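Local atomic coordinates of ATP-dependent 6-phosphofructokinase subunit beta (Saccharomyces cerevisiae, PDB entry 3O8O), a protein that catalyses the ATP-dependent phosphorylation of fructose 6-phosphate to fructose 1,6-bisphosphate, the first committing step of glycolysis. Residues N146-V151 with P322-A327; T304-E309 with I326-N331; I520-S525 with Y533-D538; S537-N542 with P669-R674. All coordinates share one frame; numbering follows the deposited sequence.

Contact 1 of 4, residues N146-V151 with P322-A327; sequences NICGTV and PSPLIA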
loop_
_atom_site.group_PDB
_atom_site.type_symbol
_atom_site.label_atom_id
_atom_site.label_comp_id
_atom_site.label_asym_id
_atom_site.label_seq_id
_atom_site.Cartn_x
_atom_site.Cartn_y
_atom_site.Cartn_z
ATOM N N ASN B 146 7.632 -57.220 12.588
ATOM C CA ASN B 146 6.549 -56.549 11.891
ATOM C C ASN B 146 7.184 -55.736 10.758
ATOM O O ASN B 146 8.146 -54.987 10.970
ATOM C CB ASN B 146 5.783 -55.601 12.820
ATOM C CG ASN B 146 5.251 -56.291 14.066
ATOM O OD1 ASN B 146 6.015 -56.658 14.967
ATOM N ND2 ASN B 146 3.930 -56.468 14.125
ATOM N N ILE B 147 6.658 -55.893 9.550
ATOM C CA ILE B 147 7.200 -55.144 8.430
ATOM C C ILE B 147 6.097 -54.520 7.604
ATOM O O ILE B 147 4.913 -54.833 7.783
ATOM C CB ILE B 147 8.025 -56.029 7.493
ATOM C CG1 ILE B 147 7.085 -56.881 6.628
ATOM C CG2 ILE B 147 9.004 -56.848 8.321
ATOM C CD1 ILE B 147 7.815 -57.715 5.561
ATOM N N CYS B 148 6.506 -53.606 6.729
ATOM C CA CYS B 148 5.596 -52.943 5.813
ATOM C C CYS B 148 6.389 -52.533 4.605
ATOM O O CYS B 148 7.559 -52.152 4.698
ATOM C CB CYS B 148 4.937 -51.715 6.406
ATOM S SG CYS B 148 3.649 -51.107 5.292
ATOM N N GLY B 149 5.740 -52.609 3.461
ATOM C CA GLY B 149 6.437 -52.292 2.245
ATOM C C GLY B 149 6.002 -50.977 1.667
ATOM O O GLY B 149 4.848 -50.536 1.835
ATOM N N THR B 150 6.955 -50.352 0.987
ATOM C CA THR B 150 6.762 -49.071 0.330
ATOM C C THR B 150 7.483 -49.301 -0.995
ATOM O O THR B 150 8.706 -49.505 -1.024
ATOM C CB THR B 150 7.408 -47.914 1.178
ATOM O OG1 THR B 150 6.380 -47.152 1.835
ATOM C CG2 THR B 150 8.223 -47.004 0.318
ATOM N N VAL B 151 6.717 -49.311 -2.086
ATOM C CA VAL B 151 7.297 -49.566 -3.403
ATOM C C VAL B 151 7.800 -48.326 -4.121
ATOM O O VAL B 151 7.040 -47.432 -4.495
ATOM C CB VAL B 151 6.306 -50.378 -4.332
ATOM C CG1 VAL B 151 4.911 -49.816 -4.227
ATOM C CG2 VAL B 151 6.774 -50.357 -5.774
ATOM N N PRO B 322 -1.350 -60.343 7.540
ATOM C CA PRO B 322 -0.462 -60.562 6.386
ATOM C C PRO B 322 0.407 -59.331 6.175
ATOM O O PRO B 322 -0.036 -58.213 6.438
ATOM C CB PRO B 322 -1.438 -60.772 5.229
ATOM C CG PRO B 322 -2.630 -61.393 5.911
ATOM C CD PRO B 322 -2.761 -60.568 7.178
ATOM N N SER B 323 1.635 -59.524 5.705
ATOM C CA SER B 323 2.529 -58.394 5.490
ATOM C C SER B 323 1.900 -57.374 4.542
ATOM O O SER B 323 1.534 -57.701 3.400
ATOM C CB SER B 323 3.869 -58.881 4.948
ATOM O OG SER B 323 4.507 -59.713 5.900
ATOM N N PRO B 324 1.760 -56.117 5.017
ATOM C CA PRO B 324 1.178 -54.995 4.279
ATOM C C PRO B 324 2.168 -54.305 3.340
ATOM O O PRO B 324 3.366 -54.587 3.345
ATOM C CB PRO B 324 0.711 -54.078 5.398
ATOM C CG PRO B 324 1.869 -54.181 6.350
ATOM C CD PRO B 324 2.127 -55.686 6.383
ATOM N N LEU B 325 1.636 -53.381 2.549
ATOM C CA LEU B 325 2.399 -52.626 1.572
ATOM C C LEU B 325 1.526 -51.426 1.218
ATOM O O LEU B 325 0.321 -51.579 0.984
ATOM C CB LEU B 325 2.659 -53.531 0.367
ATOM C CG LEU B 325 2.825 -52.985 -1.041
ATOM C CD1 LEU B 325 3.488 -54.065 -1.924
ATOM C CD2 LEU B 325 1.453 -52.565 -1.587
ATOM N N ILE B 326 2.100 -50.226 1.207
ATOM C CA ILE B 326 1.286 -49.057 0.882
ATOM C C ILE B 326 1.288 -48.687 -0.591
ATOM O O ILE B 326 2.340 -48.647 -1.236
ATOM C CB ILE B 326 1.693 -47.812 1.675
ATOM C CG1 ILE B 326 1.240 -47.921 3.132
ATOM C CG2 ILE B 326 0.998 -46.610 1.091
ATOM C CD1 ILE B 326 1.960 -48.971 3.931
ATOM N N ALA B 327 0.096 -48.405 -1.115
ATOM C CA ALA B 327 -0.046 -48.040 -2.520
ATOM C C ALA B 327 -1.073 -46.931 -2.745
ATOM O O ALA B 327 -1.601 -46.340 -1.805
ATOM C CB ALA B 327 -0.429 -49.269 -3.330
#
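The P324 carbonyl takes G149 N from above its plane, 37° out of it, in a bond of 3.1 Å. The return bond, I326 N to G149 O, is shorter at 2.8 Å, its donor tilted 25° from the carbonyl plane. G149 O also receives a CA-H...O contact from L325, its bridge partner. Just before these peptide groups, P324 CD lies 3.2 Å from I147 O, and P324 CG is 3.7 Å from C148 SG. On the face of the sheet that carries C148 and I326, the SG of C148, anti to its backbone N, lies against I326 CD1, and both side chains also touch helix 297-316. On the other face, I147 CD1 comes to 3.9 Å from S323 OG, and the same isoleucine packs on L102 of strand 101-106. The S323 hydroxyl is itself hydrogen-bonded to D115 and R118, so the isoleucine meets a side chain already fixed by polar partners. With an alanine at I147, the loss of CG1, CG2 and CD1 would probably open a gap beside S323 CB and L102, leaving the serine without its apolar neighbour. Farther along, V151 lies close to S153, a residue of the fructose 6-phosphate site, and to G107, a predicted ATP-binding residue. Neighbouring parallel strands running at 27° to each other are what is found in the twisted central sheet of the catalytic phosphofructokinase domain, where strand 146-151 leads directly into the substrate site.

Contact 2 of 4, residues T304-E309 with I326-N331; sequences TLQGLE and IAVNEN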
loop_
_atom_site.group_PDB
_atom_site.type_symbol
_atom_site.label_atom_id
_atom_site.label_comp_id
_atom_site.label_asym_id
_atom_site.label_seq_id
_atom_site.Cartn_x
_atom_site.Cartn_y
_atom_site.Cartn_z
ATOM N N THR B 304 5.743 -38.922 0.824
ATOM C CA THR B 304 5.578 -38.397 2.157
ATOM C C THR B 304 4.356 -38.993 2.828
ATOM O O THR B 304 4.417 -39.346 4.002
ATOM C CB THR B 304 5.448 -36.879 2.146
ATOM O OG1 THR B 304 6.694 -36.314 1.713
ATOM C CG2 THR B 304 5.095 -36.356 3.548
ATOM N N LEU B 305 3.248 -39.107 2.099
ATOM C CA LEU B 305 2.037 -39.677 2.690
ATOM C C LEU B 305 2.137 -41.184 2.900
ATOM O O LEU B 305 1.701 -41.708 3.914
ATOM C CB LEU B 305 0.819 -39.394 1.825
ATOM C CG LEU B 305 0.426 -37.939 1.623
ATOM C CD1 LEU B 305 -0.830 -37.929 0.768
ATOM C CD2 LEU B 305 0.172 -37.249 2.942
ATOM N N GLN B 306 2.701 -41.886 1.933
ATOM C CA GLN B 306 2.838 -43.316 2.059
ATOM C C GLN B 306 3.715 -43.658 3.245
ATOM O O GLN B 306 3.382 -44.531 4.046
ATOM C CB GLN B 306 3.411 -43.897 0.773
ATOM C CG GLN B 306 2.380 -43.908 -0.338
ATOM C CD GLN B 306 2.818 -44.719 -1.516
ATOM O OE1 GLN B 306 2.037 -44.988 -2.417
ATOM N NE2 GLN B 306 4.078 -45.118 -1.524
ATOM N N GLY B 307 4.839 -42.969 3.360
ATOM C CA GLY B 307 5.713 -43.209 4.486
ATOM C C GLY B 307 4.927 -43.078 5.781
ATOM O O GLY B 307 5.017 -43.936 6.647
ATOM N N LEU B 308 4.140 -42.016 5.916
ATOM C CA LEU B 308 3.372 -41.828 7.132
ATOM C C LEU B 308 2.524 -43.051 7.379
ATOM O O LEU B 308 2.531 -43.602 8.479
ATOM C CB LEU B 308 2.477 -40.595 7.025
ATOM C CG LEU B 308 1.378 -40.479 8.087
ATOM C CD1 LEU B 308 1.957 -40.743 9.506
ATOM C CD2 LEU B 308 0.733 -39.094 7.967
ATOM N N GLU B 309 1.795 -43.469 6.348
ATOM C CA GLU B 309 0.922 -44.627 6.445
ATOM C C GLU B 309 1.727 -45.887 6.746
ATOM O O GLU B 309 1.314 -46.712 7.563
ATOM C CB GLU B 309 0.131 -44.812 5.149
ATOM C CG GLU B 309 -0.901 -45.928 5.217
ATOM C CD GLU B 309 -1.966 -45.668 6.269
ATOM O OE1 GLU B 309 -2.773 -46.582 6.555
ATOM O OE2 GLU B 309 -2.000 -44.545 6.809
ATOM N N ILE B 326 2.100 -50.226 1.207
ATOM C CA ILE B 326 1.286 -49.057 0.882
ATOM C C ILE B 326 1.288 -48.687 -0.591
ATOM O O ILE B 326 2.340 -48.647 -1.236
ATOM C CB ILE B 326 1.693 -47.812 1.675
ATOM C CG1 ILE B 326 1.240 -47.921 3.132
ATOM C CG2 ILE B 326 0.998 -46.610 1.091
ATOM C CD1 ILE B 326 1.960 -48.971 3.931
ATOM N N ALA B 327 0.096 -48.405 -1.115
ATOM C CA ALA B 327 -0.046 -48.040 -2.520
ATOM C C ALA B 327 -1.073 -46.931 -2.745
ATOM O O ALA B 327 -1.601 -46.340 -1.805
ATOM C CB ALA B 327 -0.429 -49.269 -3.330
ATOM N N VAL B 328 -1.340 -46.648 -4.012
ATOM C CA VAL B 328 -2.323 -45.636 -4.363
ATOM C C VAL B 328 -3.295 -46.182 -5.399
ATOM O O VAL B 328 -2.885 -46.803 -6.400
ATOM C CB VAL B 328 -1.688 -44.381 -4.985
ATOM C CG1 VAL B 328 -2.115 -43.150 -4.188
ATOM C CG2 VAL B 328 -0.169 -44.534 -5.078
ATOM N N ASN B 329 -4.579 -45.952 -5.146
ATOM C CA ASN B 329 -5.633 -46.362 -6.058
ATOM C C ASN B 329 -6.550 -45.163 -6.150
ATOM O O ASN B 329 -7.033 -44.675 -5.125
ATOM N N GLU B 330 -6.786 -44.680 -7.369
ATOM C CA GLU B 330 -7.641 -43.507 -7.564
ATOM C C GLU B 330 -7.174 -42.437 -6.576
ATOM O O GLU B 330 -7.933 -42.048 -5.674
ATOM N N ASN B 331 -5.932 -41.976 -6.741
ATOM C CA ASN B 331 -5.363 -40.981 -5.834
ATOM C C ASN B 331 -5.928 -41.099 -4.425
ATOM O O ASN B 331 -6.552 -40.157 -3.919
ATOM C CB ASN B 331 -5.608 -39.553 -6.326
ATOM C CG ASN B 331 -4.477 -39.030 -7.175
ATOM O OD1 ASN B 331 -3.325 -39.476 -7.061
ATOM N ND2 ASN B 331 -4.792 -38.060 -8.024
#
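Q306 leaves its helix with CG beside the backbone N (chi1 -74°) and then runs out extended, which lays its aliphatic part along I326; the two side chains slide past each other in opposite directions. They meet most closely at Q306 CG and I326 CG2, 3.4 Å apart, and Q306 CB follows at 3.6 Å from the same I326 CG2. The far end of the glutamine travels on along the strand, until its OE1 lies 3.5 Å from V328 CG2, the two side chains crossing at about a right angle. E309, one turn later, uses a different shape. Its CG is anti to the backbone N and the chain bends at chi2 (62°), which lays CG 3.6 Å from I326 CG1 and carries the carboxylate off the contact to a salt bridge with R335. I326 is thus held between two helix residues, a methyl branch under Q306 and the CG1 branch under E309. This is helix-on-sheet packing of an alpha/beta domain: helix 297-316 covers the sheet at strand 324-328, the axes of the two short segments 8.5 Å apart at closest and inclined at 142°, and the chain passes from one to the other through a short connection. I333 of the next strand touches Q306, I326 and V328 alike, extending the apolar layer. Replacing Q306 by an alanine would probably take away part of the cover of I326 CG2 and a neighbour of V328 CG2, leaving a gap between helix and strand. I165, in a loop, closes on the glutamine as well.

Contact 3 of 4, residues I520-S525 with Y533-D538; sequences IPATLS and YSLGSD. With FDP (2,6-di-O-phosphono-beta-D-fructofuranose), chain L.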
loop_
_atom_site.group_PDB
_atom_site.type_symbol
_atom_site.label_atom_id
_atom_site.label_comp_id
_atom_site.label_asym_id
_atom_site.label_seq_id
_atom_site.Cartn_x
_atom_site.Cartn_y
_atom_site.Cartn_z
ATOM N N ILE B 520 -13.468 -27.908 -19.193
ATOM C CA ILE B 520 -12.270 -28.620 -18.757
ATOM C C ILE B 520 -11.591 -27.647 -17.809
ATOM O O ILE B 520 -10.963 -26.698 -18.260
ATOM C CB ILE B 520 -11.286 -28.892 -19.904
ATOM C CG1 ILE B 520 -11.905 -29.849 -20.930
ATOM C CG2 ILE B 520 -9.999 -29.467 -19.324
ATOM C CD1 ILE B 520 -10.990 -30.201 -22.094
ATOM N N PRO B 521 -11.697 -27.867 -16.488
ATOM C CA PRO B 521 -11.069 -26.944 -15.533
ATOM C C PRO B 521 -9.560 -26.792 -15.693
ATOM O O PRO B 521 -8.853 -27.775 -15.915
ATOM C CB PRO B 521 -11.451 -27.531 -14.176
ATOM C CG PRO B 521 -12.703 -28.304 -14.470
ATOM C CD PRO B 521 -12.379 -28.960 -15.778
ATOM N N ALA B 522 -9.082 -25.551 -15.585
ATOM C CA ALA B 522 -7.660 -25.245 -15.692
ATOM C C ALA B 522 -7.300 -23.891 -15.064
ATOM O O ALA B 522 -7.729 -22.814 -15.505
ATOM C CB ALA B 522 -7.229 -25.288 -17.130
ATOM N N THR B 523 -6.500 -23.977 -14.010
ATOM C CA THR B 523 -6.032 -22.829 -13.248
ATOM C C THR B 523 -5.096 -23.433 -12.223
ATOM O O THR B 523 -5.442 -24.429 -11.611
ATOM C CB THR B 523 -7.167 -22.159 -12.506
ATOM O OG1 THR B 523 -6.664 -21.598 -11.295
ATOM C CG2 THR B 523 -8.221 -23.162 -12.136
ATOM N N LEU B 524 -3.912 -22.853 -12.040
ATOM C CA LEU B 524 -2.942 -23.385 -11.072
ATOM C C LEU B 524 -3.498 -23.365 -9.637
ATOM O O LEU B 524 -2.979 -24.038 -8.751
ATOM C CB LEU B 524 -1.626 -22.590 -11.157
ATOM C CG LEU B 524 -1.697 -21.057 -10.986
ATOM C CD1 LEU B 524 -1.831 -20.763 -9.517
ATOM C CD2 LEU B 524 -0.434 -20.349 -11.523
ATOM N N SER B 525 -4.574 -22.613 -9.432
ATOM C CA SER B 525 -5.194 -22.490 -8.132
ATOM C C SER B 525 -6.072 -23.655 -7.731
ATOM O O SER B 525 -6.287 -23.883 -6.541
ATOM C CB SER B 525 -6.043 -21.239 -8.081
ATOM O OG SER B 525 -5.311 -20.168 -8.596
ATOM N N TYR B 533 -8.760 -31.786 -9.542
ATOM C CA TYR B 533 -7.535 -31.419 -10.216
ATOM C C TYR B 533 -7.742 -30.569 -11.425
ATOM O O TYR B 533 -8.082 -31.102 -12.467
ATOM C CB TYR B 533 -6.766 -32.644 -10.675
ATOM C CG TYR B 533 -5.459 -32.262 -11.319
ATOM C CD1 TYR B 533 -4.344 -31.995 -10.543
ATOM C CD2 TYR B 533 -5.362 -32.085 -12.691
ATOM C CE1 TYR B 533 -3.170 -31.552 -11.100
ATOM C CE2 TYR B 533 -4.191 -31.645 -13.275
ATOM C CZ TYR B 533 -3.088 -31.375 -12.467
ATOM O OH TYR B 533 -1.892 -30.928 -13.011
ATOM N N SER B 534 -7.537 -29.265 -11.317
ATOM C CA SER B 534 -7.676 -28.433 -12.494
ATOM C C SER B 534 -6.371 -28.577 -13.314
ATOM O O SER B 534 -5.359 -29.044 -12.795
ATOM C CB SER B 534 -7.919 -26.983 -12.091
ATOM O OG SER B 534 -6.811 -26.467 -11.397
ATOM N N LEU B 535 -6.394 -28.223 -14.596
ATOM C CA LEU B 535 -5.190 -28.337 -15.404
ATOM C C LEU B 535 -4.234 -27.198 -15.047
ATOM O O LEU B 535 -4.660 -26.070 -14.754
ATOM C CB LEU B 535 -5.532 -28.277 -16.905
ATOM C CG LEU B 535 -6.171 -29.476 -17.603
ATOM C CD1 LEU B 535 -6.277 -29.191 -19.087
ATOM C CD2 LEU B 535 -5.332 -30.704 -17.389
ATOM N N GLY B 536 -2.942 -27.501 -15.075
ATOM C CA GLY B 536 -1.933 -26.502 -14.761
ATOM C C GLY B 536 -1.400 -26.642 -13.346
ATOM O O GLY B 536 -0.247 -26.333 -13.044
ATOM N N SER B 537 -2.263 -27.134 -12.480
ATOM C CA SER B 537 -1.941 -27.319 -11.087
ATOM C C SER B 537 -0.558 -27.934 -10.804
ATOM O O SER B 537 0.276 -27.329 -10.136
ATOM C CB SER B 537 -3.039 -28.159 -10.457
ATOM O OG SER B 537 -2.751 -28.394 -9.108
ATOM N N ASP B 538 -0.312 -29.135 -11.306
ATOM C CA ASP B 538 0.957 -29.802 -11.063
ATOM C C ASP B 538 2.131 -28.980 -11.602
ATOM O O ASP B 538 3.243 -29.026 -11.078
ATOM C CB ASP B 538 0.947 -31.224 -11.699
ATOM C CG ASP B 538 2.285 -31.977 -11.526
ATOM O OD1 ASP B 538 2.584 -32.449 -10.400
ATOM O OD2 ASP B 538 3.041 -32.087 -12.522
HETATM P P1 FDP L . -7.210 -17.545 -10.561
HETATM O O1P FDP L . -8.435 -17.575 -11.390
HETATM O O2P FDP L . -6.538 -19.002 -10.451
HETATM O O3P FDP L . -7.529 -17.088 -9.049
HETATM O O1 FDP L . -3.468 -16.767 -8.547
HETATM C C1 FDP L . -4.797 -16.730 -9.076
HETATM C C2 FDP L . -4.763 -16.474 -10.584
HETATM O O2 FDP L . -6.071 -16.574 -11.158
HETATM C C3 FDP L . -3.779 -17.432 -11.259
HETATM O O3 FDP L . -4.517 -18.339 -12.080
HETATM C C4 FDP L . -2.956 -16.497 -12.141
HETATM O O4 FDP L . -1.639 -17.037 -12.268
HETATM C C5 FDP L . -2.929 -15.259 -11.253
HETATM O O5 FDP L . -4.296 -15.145 -10.842
HETATM C C6 FDP L . -2.515 -13.970 -11.966
HETATM O O6 FDP L . -3.517 -13.569 -12.905
HETATM P P2 FDP L . -3.561 -12.063 -13.474
HETATM O O4P FDP L . -4.805 -11.795 -14.226
HETATM O O5P FDP L . -3.380 -11.071 -12.222
HETATM O O6P FDP L . -2.236 -11.902 -14.372
#
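G536, packed against L524, has a positive phi (101°), and a CB at these backbone angles would be jammed against the carbonyl oxygen of L535; glycine therefore suits this turn into the helix, for which G536 is the N-cap. Just before it, the chain pairs with the end of strand 519-521 through a single bridge, A522 with L535. L535 N donates to P521 O at 2.8 Å, from 36° above the carbonyl plane, and T523 N returns a weak bond to L535 O. The S534 hydroxyl points to T523 O, though the modelled distance is too short to rely on. Apolar contact supports the bridge, with I520 CG2 3.7 Å from L535 CD1. Beyond the bridge the segment enters the effector site of the regulatory domain, whose allosteric activator, fructose 2,6-bisphosphate, is shared with subunit alpha. T523 OG1 accepts from S525 N at 3.0 Å, forming an ST turn, and this turn presents two hydroxyls to one phosphate oxygen. T523 OG1 donates to FDP O2P at 2.7 Å, with N527 OD1 as a second partner of this hydroxyl, and S525 OG donates to the same phosphate oxygen. L524, between them in sequence, approaches the sugar, its CD2 3.6 Å from FDP O4.

Contact 4 of 4, residues S537-N542 with P669-R674; sequences SDTALN and PIDRTR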
loop_
_atom_site.group_PDB
_atom_site.type_symbol
_atom_site.label_atom_id
_atom_site.label_comp_id
_atom_site.label_asym_id
_atom_site.label_seq_id
_atom_site.Cartn_x
_atom_site.Cartn_y
_atom_site.Cartn_z
ATOM N N SER B 537 -2.263 -27.134 -12.480
ATOM C CA SER B 537 -1.941 -27.319 -11.087
ATOM C C SER B 537 -0.558 -27.934 -10.804
ATOM O O SER B 537 0.276 -27.329 -10.136
ATOM C CB SER B 537 -3.039 -28.159 -10.457
ATOM O OG SER B 537 -2.751 -28.394 -9.108
ATOM N N ASP B 538 -0.312 -29.135 -11.306
ATOM C CA ASP B 538 0.957 -29.802 -11.063
ATOM C C ASP B 538 2.131 -28.980 -11.602
ATOM O O ASP B 538 3.243 -29.026 -11.078
ATOM C CB ASP B 538 0.947 -31.224 -11.699
ATOM C CG ASP B 538 2.285 -31.977 -11.526
ATOM O OD1 ASP B 538 2.584 -32.449 -10.400
ATOM O OD2 ASP B 538 3.041 -32.087 -12.522
ATOM N N THR B 539 1.899 -28.222 -12.655
ATOM C CA THR B 539 2.992 -27.454 -13.212
ATOM C C THR B 539 3.335 -26.338 -12.246
ATOM O O THR B 539 4.511 -26.049 -12.009
ATOM C CB THR B 539 2.615 -26.897 -14.587
ATOM O OG1 THR B 539 2.606 -27.970 -15.529
ATOM C CG2 THR B 539 3.604 -25.877 -15.050
ATOM N N ALA B 540 2.296 -25.730 -11.681
ATOM C CA ALA B 540 2.466 -24.641 -10.724
ATOM C C ALA B 540 3.140 -25.179 -9.467
ATOM O O ALA B 540 4.135 -24.636 -8.992
ATOM C CB ALA B 540 1.095 -24.036 -10.366
ATOM N N LEU B 541 2.575 -26.261 -8.942
ATOM C CA LEU B 541 3.076 -26.897 -7.740
ATOM C C LEU B 541 4.582 -27.121 -7.815
ATOM O O LEU B 541 5.312 -26.924 -6.849
ATOM C CB LEU B 541 2.359 -28.236 -7.524
ATOM C CG LEU B 541 2.703 -28.863 -6.172
ATOM C CD1 LEU B 541 2.234 -27.909 -5.096
ATOM C CD2 LEU B 541 2.061 -30.204 -5.977
ATOM N N ASN B 542 5.056 -27.532 -8.973
ATOM C CA ASN B 542 6.477 -27.777 -9.111
ATOM C C ASN B 542 7.244 -26.463 -9.182
ATOM O O ASN B 542 8.312 -26.311 -8.587
ATOM C CB ASN B 542 6.739 -28.626 -10.358
ATOM C CG ASN B 542 6.636 -30.100 -10.077
ATOM O OD1 ASN B 542 7.584 -30.713 -9.564
ATOM N ND2 ASN B 542 5.478 -30.686 -10.394
ATOM N N PRO B 669 4.820 -33.353 -17.433
ATOM C CA PRO B 669 4.293 -34.588 -18.014
ATOM C C PRO B 669 2.904 -34.887 -17.458
ATOM O O PRO B 669 1.998 -35.264 -18.206
ATOM C CB PRO B 669 5.313 -35.624 -17.594
ATOM C CG PRO B 669 6.594 -34.861 -17.693
ATOM C CD PRO B 669 6.237 -33.513 -17.076
ATOM N N ILE B 670 2.717 -34.732 -16.151
ATOM C CA ILE B 670 1.380 -34.952 -15.612
ATOM C C ILE B 670 0.363 -33.997 -16.285
ATOM O O ILE B 670 -0.609 -34.431 -16.872
ATOM C CB ILE B 670 1.326 -34.727 -14.082
ATOM C CG1 ILE B 670 2.032 -35.874 -13.355
ATOM C CG2 ILE B 670 -0.146 -34.536 -13.628
ATOM C CD1 ILE B 670 1.946 -35.805 -11.833
ATOM N N ASP B 671 0.589 -32.698 -16.193
ATOM C CA ASP B 671 -0.331 -31.748 -16.784
ATOM C C ASP B 671 -0.600 -32.010 -18.248
ATOM O O ASP B 671 -1.734 -31.834 -18.703
ATOM C CB ASP B 671 0.208 -30.340 -16.615
ATOM C CG ASP B 671 -0.494 -29.606 -15.540
ATOM O OD1 ASP B 671 0.031 -28.573 -15.083
ATOM O OD2 ASP B 671 -1.584 -30.067 -15.162
ATOM N N ARG B 672 0.432 -32.416 -18.989
ATOM C CA ARG B 672 0.260 -32.686 -20.413
ATOM C C ARG B 672 -0.627 -33.902 -20.645
ATOM O O ARG B 672 -1.732 -33.781 -21.188
ATOM C CB ARG B 672 1.613 -32.875 -21.100
ATOM C CG ARG B 672 2.038 -31.630 -21.866
ATOM C CD ARG B 672 3.437 -31.734 -22.419
ATOM N NE ARG B 672 4.426 -31.743 -21.356
ATOM C CZ ARG B 672 5.719 -32.012 -21.521
ATOM N NH1 ARG B 672 6.234 -32.313 -22.706
ATOM N NH2 ARG B 672 6.519 -31.973 -20.484
ATOM N N THR B 673 -0.165 -35.072 -20.215
ATOM C CA THR B 673 -0.948 -36.281 -20.386
ATOM C C THR B 673 -2.362 -36.151 -19.840
ATOM O O THR B 673 -3.305 -36.585 -20.480
ATOM C CB THR B 673 -0.270 -37.484 -19.723
ATOM O OG1 THR B 673 -0.305 -37.355 -18.295
ATOM C CG2 THR B 673 1.165 -37.580 -20.196
ATOM N N ARG B 674 -2.520 -35.547 -18.667
ATOM C CA ARG B 674 -3.846 -35.398 -18.076
ATOM C C ARG B 674 -4.705 -34.466 -18.921
ATOM O O ARG B 674 -5.937 -34.568 -18.934
ATOM C CB ARG B 674 -3.739 -34.864 -16.641
#
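The backbone oxygen of D538, whose side chain rests on I670 of the facing helix, is gripped by two donors of N542. The amide ND2 reaches D538 O at 2.9 Å with an angle of 164° at the hydrogen, and the helical N542 N approaches it from the opposite face of the carbonyl plane at 3.2 Å. The D538 carboxylate, carried toward the facing helix with CG anti to the backbone N, crosses I670 at about a right angle, with OD2 3.5 Å from I670 CB; the hydroxyl of S668 is its polar partner. Beside it, D671 extends toward the first turn of helix 537-558. T539 OG1 and T539 N both donate to D671 OD1, at 2.7 and 3.1 Å, although the position of that oxygen is less certain. D671 OD2 is bonded in turn to the backbone N of G536, just ahead of the same helix, and is close to the Y533 hydroxyl. The two helix segments run antiparallel, 174° apart, at an axis distance of 8.4 Å, and this contact joins them in the regulatory domain. The carboxylates of D538 and D671 lie near each other without touching, so two buried acids might raise each other's proton affinity, but the backbone N-H groups of G536 and T539 at the start of helix 537-558 probably offset this for D671 and favour its negative form.

All four contacts are buried, but they belong to two domains. Contacts 1 and 2 lie in the catalytic domain and meet on strand 324-328, with I326 and A327 in common: contact 1 pairs the strand's backbone within the sheet, contact 2 packs its side chains on a helix without a hydrogen bond. Contacts 3 and 4 lie in the regulatory domain, share S537 and D538, and have centres about 8 Å apart. They are more polar, with hydroxyls and carboxylates serving the start of helix 537-558. The pairs do not touch, contacts 2 and 3 approaching to about 6 Å between nearest atoms. Within the segments, contact 3 alone reaches a ligand.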